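Local coordinates for protein dally-like, isoform A (Drosophila melanogaster, PDB 6XTZ) that probably serves as a cell-surface glypican proteoglycan that binds Wnt and Hedgehog proteins and holds a Wnt-type palmitoleoyl lipid between its helices, at residues A[15-20]-A[55-60]; A[228-233]-A[253-258]. The protein carries 5 engineered substitutions. All blocks are in the same frame, centred on the assembly; numbering follows the deposited sequence.

Interaction 1. Residues A[15-20]-A[55-60]; sequences HIFQAR and TRMAMQ
Arg20 lays the outer half of its side chain across the thioether of Met57, with its CD methylene 3.7 Å from Met57 SD. Beyond that methylene, the guanidinium turns an edge to the same sulfur: Arg20 NH1 makes a weak hydrogen bond to Met57 SD at 3.3 Å, bent to an N-H...S angle of 146°, with the sulfur near the guanidinium plane. Ile16 CG2, from the same segment, lies over one face of the group, toward the rim, and NH1 also donates to the carbonyl of His235; this packing and the two bonds probably limit its rotation. Arg20 is the first residue to leave helical geometry, and its extended chain (chi3 179°) runs back along the flank of helix 14-19, which puts the guanidinium between Ile16 and Met57. Met57 SD also meets Phe17 in a Met-aromatic contact, lying obliquely to the ring, 5.3 Å from its centroid and 4.2 Å from Phe17 CD1. The backbone of Arg20 takes part too, its O atom lying 4.1 Å from CD of Arg56, while the Gln60 side chain adds further cover beside it. Ala238 packs on Phe17 and Arg20, and Cys239, disulfide-bonded to Cys49, touches Met57; the short N-terminal helix is thereby packed against the start of helix 51-110 in the cysteine-rich lobe of the glypican core. A thioether shared by a cationic edge and an aromatic ring implies a mixed contact, in which the sulfur is a modest acceptor for arginine and dispersion probably supplies much of the remaining attraction.

Interaction 2. Residues A[228-233]-A[253-258]; sequences GALTKM and NVIKGC
Val254 fits its two methyls against successive turns of helix 224-234. CG1, anti to the backbone N (chi1 174°), lies 3.5 Å from Ala229 O and 4.0 Å from Ala229 CB, whereas CG2 abuts the first methylene of Met233, 3.8 Å from its CB. Leu230 comes next in buried surface: its side chain crosses that of Ile255 at a slant, Leu230 CD1 to Ile255 CD1 at 3.6 Å, and CD1 also approaches Val254 CG1. The two helices run nearly antiparallel; the axes of the two segments come within 9.4 Å and are inclined at 162°, with Ala229 and Val254 the nearest pair of CA atoms at 6.3 Å. Such disulfide-tied helix packing belongs to the cysteine-rich lobe of glypicans, and here the covalent tie is direct, since Cys258 is bonded to Cys226 one turn before Leu230. Replacing Val254 by an alanine would probably open a gap between the helices opposite Ala229 and Met233, leaving both without the methyls they pack on. Met233, bent at chi2 (-90°) and chi3, swings its CE methyl round to 4.3 Å from Ile255 CD1. Leu65 of helix 51-110 packs on Ile255 and Cys258, and Ser61 on Leu230, while Pro464 and Val467 of helix 459-467 cover Ile255 as well.

In the fold
Interactions 1 and 2 follow one another along the chain, the first closing before the second opens, and their centres are 16 Å apart on the same side of the chain's centre in an elongated molecule of helices and loops. Helix 51-110 connects them: one flank receives the N-terminal segment 15-20, while Ala58 packs on Thr231 of helix 224-234, Ala58 CA lying 3.4 Å from Thr231 CG2. The disulfide Cys40-Cys236 adds a covalent link between the early chain and the region just after segment 228-233. Both contacts thus belong to the cysteine-rich lobe, away from the palmitoleoyl pocket, whose lining includes Leu94 and Leu95 farther along the same long helix.

Interaction 1. Residues A[15-20]-A[55-60]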
loop_
_atom_site.group_PDB
_atom_site.type_symbol
_atom_site.label_atom_id
_atom_site.label_comp_id
_atom_site.label_asym_id
_atom_site.label_seq_id
_atom_site.Cartn_x
_atom_site.Cartn_y
_atom_site.Cartn_z
ATOM N N HIS A 15 -10.732 22.445 38.571
ATOM C CA HIS A 15 -11.355 21.192 38.160
ATOM C C HIS A 15 -10.637 20.574 36.967
ATOM O O HIS A 15 -10.611 19.346 36.831
ATOM C CB HIS A 15 -12.831 21.419 37.829
ATOM C CG HIS A 15 -13.055 22.285 36.629
ATOM N ND1 HIS A 15 -12.926 23.657 36.665
ATOM C CD2 HIS A 15 -13.408 21.974 35.359
ATOM C CE1 HIS A 15 -13.186 24.153 35.469
ATOM N NE2 HIS A 15 -13.482 23.153 34.658
ATOM N N ILE A 16 -10.054 21.405 36.099
ATOM C CA ILE A 16 -9.337 20.892 34.937
ATOM C C ILE A 16 -8.113 20.095 35.372
ATOM O O ILE A 16 -7.830 19.020 34.829
ATOM C CB ILE A 16 -8.955 22.049 33.996
ATOM C CG1 ILE A 16 -10.208 22.766 33.492
ATOM C CG2 ILE A 16 -8.129 21.540 32.828
ATOM C CD1 ILE A 16 -9.912 23.937 32.578
ATOM N N PHE A 17 -7.372 20.605 36.359
ATOM C CA PHE A 17 -6.188 19.897 36.835
ATOM C C PHE A 17 -6.564 18.584 37.511
ATOM O O PHE A 17 -5.882 17.569 37.331
ATOM C CB PHE A 17 -5.393 20.788 37.788
ATOM C CG PHE A 17 -4.849 22.030 37.141
ATOM C CD1 PHE A 17 -4.301 21.981 35.870
ATOM C CD2 PHE A 17 -4.895 23.249 37.799
ATOM C CE1 PHE A 17 -3.802 23.121 35.270
ATOM C CE2 PHE A 17 -4.398 24.393 37.204
ATOM C CZ PHE A 17 -3.853 24.329 35.936
ATOM N N GLN A 18 -7.649 18.584 38.292
ATOM C CA GLN A 18 -8.110 17.347 38.914
ATOM C C GLN A 18 -8.577 16.339 37.873
ATOM O O GLN A 18 -8.415 15.128 38.067
ATOM C CB GLN A 18 -9.232 17.644 39.910
ATOM C CG GLN A 18 -8.789 18.450 41.120
ATOM C CD GLN A 18 -9.924 18.741 42.082
ATOM O OE1 GLN A 18 -11.088 18.463 41.793
ATOM N NE2 GLN A 18 -9.589 19.303 43.238
ATOM N N ALA A 19 -9.157 16.813 36.768
ATOM C CA ALA A 19 -9.544 15.917 35.686
ATOM C C ALA A 19 -8.337 15.334 34.965
ATOM O O ALA A 19 -8.458 14.282 34.328
ATOM C CB ALA A 19 -10.443 16.649 34.689
ATOM N N ARG A 20 -7.182 15.990 35.050
ATOM C CA ARG A 20 -5.960 15.515 34.419
ATOM C C ARG A 20 -5.135 14.618 35.332
ATOM O O ARG A 20 -3.994 14.289 34.992
ATOM C CB ARG A 20 -5.118 16.704 33.947
ATOM C CG ARG A 20 -5.775 17.520 32.844
ATOM C CD ARG A 20 -5.014 18.809 32.570
ATOM N NE ARG A 20 -5.625 19.587 31.496
ATOM C CZ ARG A 20 -5.203 20.788 31.112
ATOM N NH1 ARG A 20 -4.169 21.355 31.718
ATOM N NH2 ARG A 20 -5.819 21.425 30.125
ATOM N N THR A 55 5.099 18.554 34.439
ATOM C CA THR A 55 5.716 17.298 34.023
ATOM C C THR A 55 4.676 16.197 33.858
ATOM O O THR A 55 4.727 15.430 32.889
ATOM C CB THR A 55 6.790 16.879 35.029
ATOM O OG1 THR A 55 7.776 17.914 35.135
ATOM C CG2 THR A 55 7.464 15.589 34.584
ATOM N N ARG A 56 3.721 16.107 34.788
ATOM C CA ARG A 56 2.669 15.100 34.678
ATOM C C ARG A 56 1.858 15.293 33.402
ATOM O O ARG A 56 1.660 14.351 32.627
ATOM C CB ARG A 56 1.759 15.147 35.906
ATOM C CG ARG A 56 0.449 14.394 35.724
ATOM C CD ARG A 56 -0.424 14.444 36.970
ATOM N NE ARG A 56 -0.072 13.409 37.938
ATOM C CZ ARG A 56 0.673 13.615 39.019
ATOM N NH1 ARG A 56 1.152 14.824 39.279
ATOM N NH2 ARG A 56 0.937 12.610 39.844
ATOM N N MET A 57 1.381 16.517 33.166
ATOM C CA MET A 57 0.620 16.796 31.957
ATOM C C MET A 57 1.470 16.665 30.700
ATOM O O MET A 57 0.924 16.395 29.625
ATOM C CB MET A 57 0.005 18.194 32.039
ATOM C CG MET A 57 -0.921 18.388 33.231
ATOM S SD MET A 57 -1.627 20.045 33.313
ATOM C CE MET A 57 -0.155 21.035 33.544
ATOM N N ALA A 58 2.789 16.837 30.810
ATOM C CA ALA A 58 3.656 16.661 29.650
ATOM C C ALA A 58 3.719 15.201 29.229
ATOM O O ALA A 58 3.533 14.875 28.049
ATOM C CB ALA A 58 5.057 17.192 29.946
ATOM N N MET A 59 3.989 14.304 30.177
ATOM C CA MET A 59 4.033 12.886 29.846
ATOM C C MET A 59 2.652 12.358 29.480
ATOM O O MET A 59 2.543 11.388 28.723
ATOM C CB MET A 59 4.631 12.098 31.008
ATOM C CG MET A 59 6.021 12.572 31.408
ATOM S SD MET A 59 6.711 11.690 32.821
ATOM C CE MET A 59 5.506 12.080 34.087
ATOM N N GLN A 60 1.591 12.989 29.989
ATOM C CA GLN A 60 0.240 12.584 29.616
ATOM C C GLN A 60 -0.052 12.902 28.155
ATOM O O GLN A 60 -0.648 12.085 27.444
ATOM C CB GLN A 60 -0.781 13.264 30.527
ATOM C CG GLN A 60 -2.227 13.035 30.122
ATOM C CD GLN A 60 -3.206 13.774 31.013
ATOM O OE1 GLN A 60 -2.919 14.052 32.179
ATOM N NE2 GLN A 60 -4.370 14.104 30.464
#

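Interaction 2. Residues A[228-233]-A[253-258]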
loop_
_atom_site.group_PDB
_atom_site.type_symbol
_atom_site.label_atom_id
_atom_site.label_comp_id
_atom_site.label_asym_id
_atom_site.label_seq_id
_atom_site.Cartn_x
_atom_site.Cartn_y
_atom_site.Cartn_z
ATOM N N GLY A 228 7.390 19.684 23.999
ATOM C CA GLY A 228 7.221 21.078 24.380
ATOM C C GLY A 228 6.039 21.736 23.694
ATOM O O GLY A 228 5.196 22.361 24.343
ATOM N N ALA A 229 5.961 21.604 22.368
ATOM C CA ALA A 229 4.866 22.218 21.626
ATOM C C ALA A 229 3.527 21.575 21.959
ATOM O O ALA A 229 2.491 22.248 21.928
ATOM C CB ALA A 229 5.134 22.131 20.124
ATOM N N LEU A 230 3.530 20.280 22.283
ATOM C CA LEU A 230 2.283 19.578 22.568
ATOM C C LEU A 230 1.658 20.059 23.872
ATOM O O LEU A 230 0.436 20.224 23.959
ATOM C CB LEU A 230 2.544 18.072 22.615
ATOM C CG LEU A 230 1.354 17.119 22.542
ATOM C CD1 LEU A 230 0.603 17.317 21.237
ATOM C CD2 LEU A 230 1.835 15.683 22.670
ATOM N N THR A 231 2.480 20.295 24.894
ATOM C CA THR A 231 1.954 20.718 26.187
ATOM C C THR A 231 1.528 22.179 26.172
ATOM O O THR A 231 0.519 22.538 26.791
ATOM C CB THR A 231 2.999 20.483 27.272
ATOM O OG1 THR A 231 4.127 21.327 27.027
ATOM C CG2 THR A 231 3.450 19.052 27.236
ATOM N N LYS A 232 2.285 23.035 25.480
ATOM C CA LYS A 232 1.873 24.425 25.326
ATOM C C LYS A 232 0.526 24.527 24.626
ATOM O O LYS A 232 -0.265 25.430 24.925
ATOM C CB LYS A 232 2.940 25.207 24.557
ATOM C CG LYS A 232 2.674 26.701 24.454
ATOM C CD LYS A 232 3.752 27.394 23.636
ATOM C CE LYS A 232 3.472 28.879 23.492
ATOM N NZ LYS A 232 4.501 29.563 22.663
ATOM N N MET A 233 0.239 23.598 23.713
ATOM C CA MET A 233 -1.019 23.628 22.980
ATOM C C MET A 233 -2.165 23.078 23.820
ATOM O O MET A 233 -3.243 23.680 23.878
ATOM C CB MET A 233 -0.879 22.838 21.674
ATOM C CG MET A 233 -2.118 22.825 20.790
ATOM S SD MET A 233 -3.246 21.464 21.138
ATOM C CE MET A 233 -2.163 20.053 20.912
ATOM N N ASN A 253 -1.460 22.272 13.608
ATOM C CA ASN A 253 -0.070 22.620 13.337
ATOM C C ASN A 253 0.883 21.943 14.313
ATOM O O ASN A 253 2.000 21.575 13.933
ATOM C CB ASN A 253 0.113 24.137 13.386
ATOM C CG ASN A 253 -0.419 24.825 12.149
ATOM O OD1 ASN A 253 -0.425 24.250 11.060
ATOM N ND2 ASN A 253 -0.867 26.065 12.306
ATOM N N VAL A 254 0.465 21.769 15.566
ATOM C CA VAL A 254 1.330 21.130 16.553
ATOM C C VAL A 254 1.474 19.643 16.250
ATOM O O VAL A 254 2.586 19.101 16.239
ATOM C CB VAL A 254 0.796 21.371 17.976
ATOM C CG1 VAL A 254 1.610 20.584 18.992
ATOM C CG2 VAL A 254 0.829 22.856 18.303
ATOM N N ILE A 255 0.355 18.962 15.997
ATOM C CA ILE A 255 0.420 17.534 15.699
ATOM C C ILE A 255 1.169 17.293 14.394
ATOM O O ILE A 255 1.921 16.319 14.268
ATOM C CB ILE A 255 -0.992 16.921 15.664
ATOM C CG1 ILE A 255 -1.784 17.329 16.907
ATOM C CG2 ILE A 255 -0.904 15.405 15.585
ATOM C CD1 ILE A 255 -1.208 16.799 18.197
ATOM N N LYS A 256 0.982 18.172 13.405
ATOM C CA LYS A 256 1.733 18.051 12.158
ATOM C C LYS A 256 3.234 18.118 12.411
ATOM O O LYS A 256 4.011 17.403 11.768
ATOM C CB LYS A 256 1.311 19.138 11.169
ATOM C CG LYS A 256 0.050 18.818 10.386
ATOM C CD LYS A 256 -0.111 19.765 9.207
ATOM C CE LYS A 256 -1.210 19.300 8.265
ATOM N NZ LYS A 256 -1.234 20.103 7.013
ATOM N N GLY A 257 3.661 18.969 13.346
ATOM C CA GLY A 257 5.075 19.037 13.671
ATOM C C GLY A 257 5.553 17.823 14.441
ATOM O O GLY A 257 6.642 17.303 14.182
ATOM N N CYS A 258 4.751 17.358 15.402
ATOM C CA CYS A 258 5.084 16.132 16.117
ATOM C C CYS A 258 5.227 14.955 15.160
ATOM O O CYS A 258 6.109 14.106 15.333
ATOM C CB CYS A 258 4.018 15.833 17.173
ATOM S SG CYS A 258 4.155 16.809 18.691
#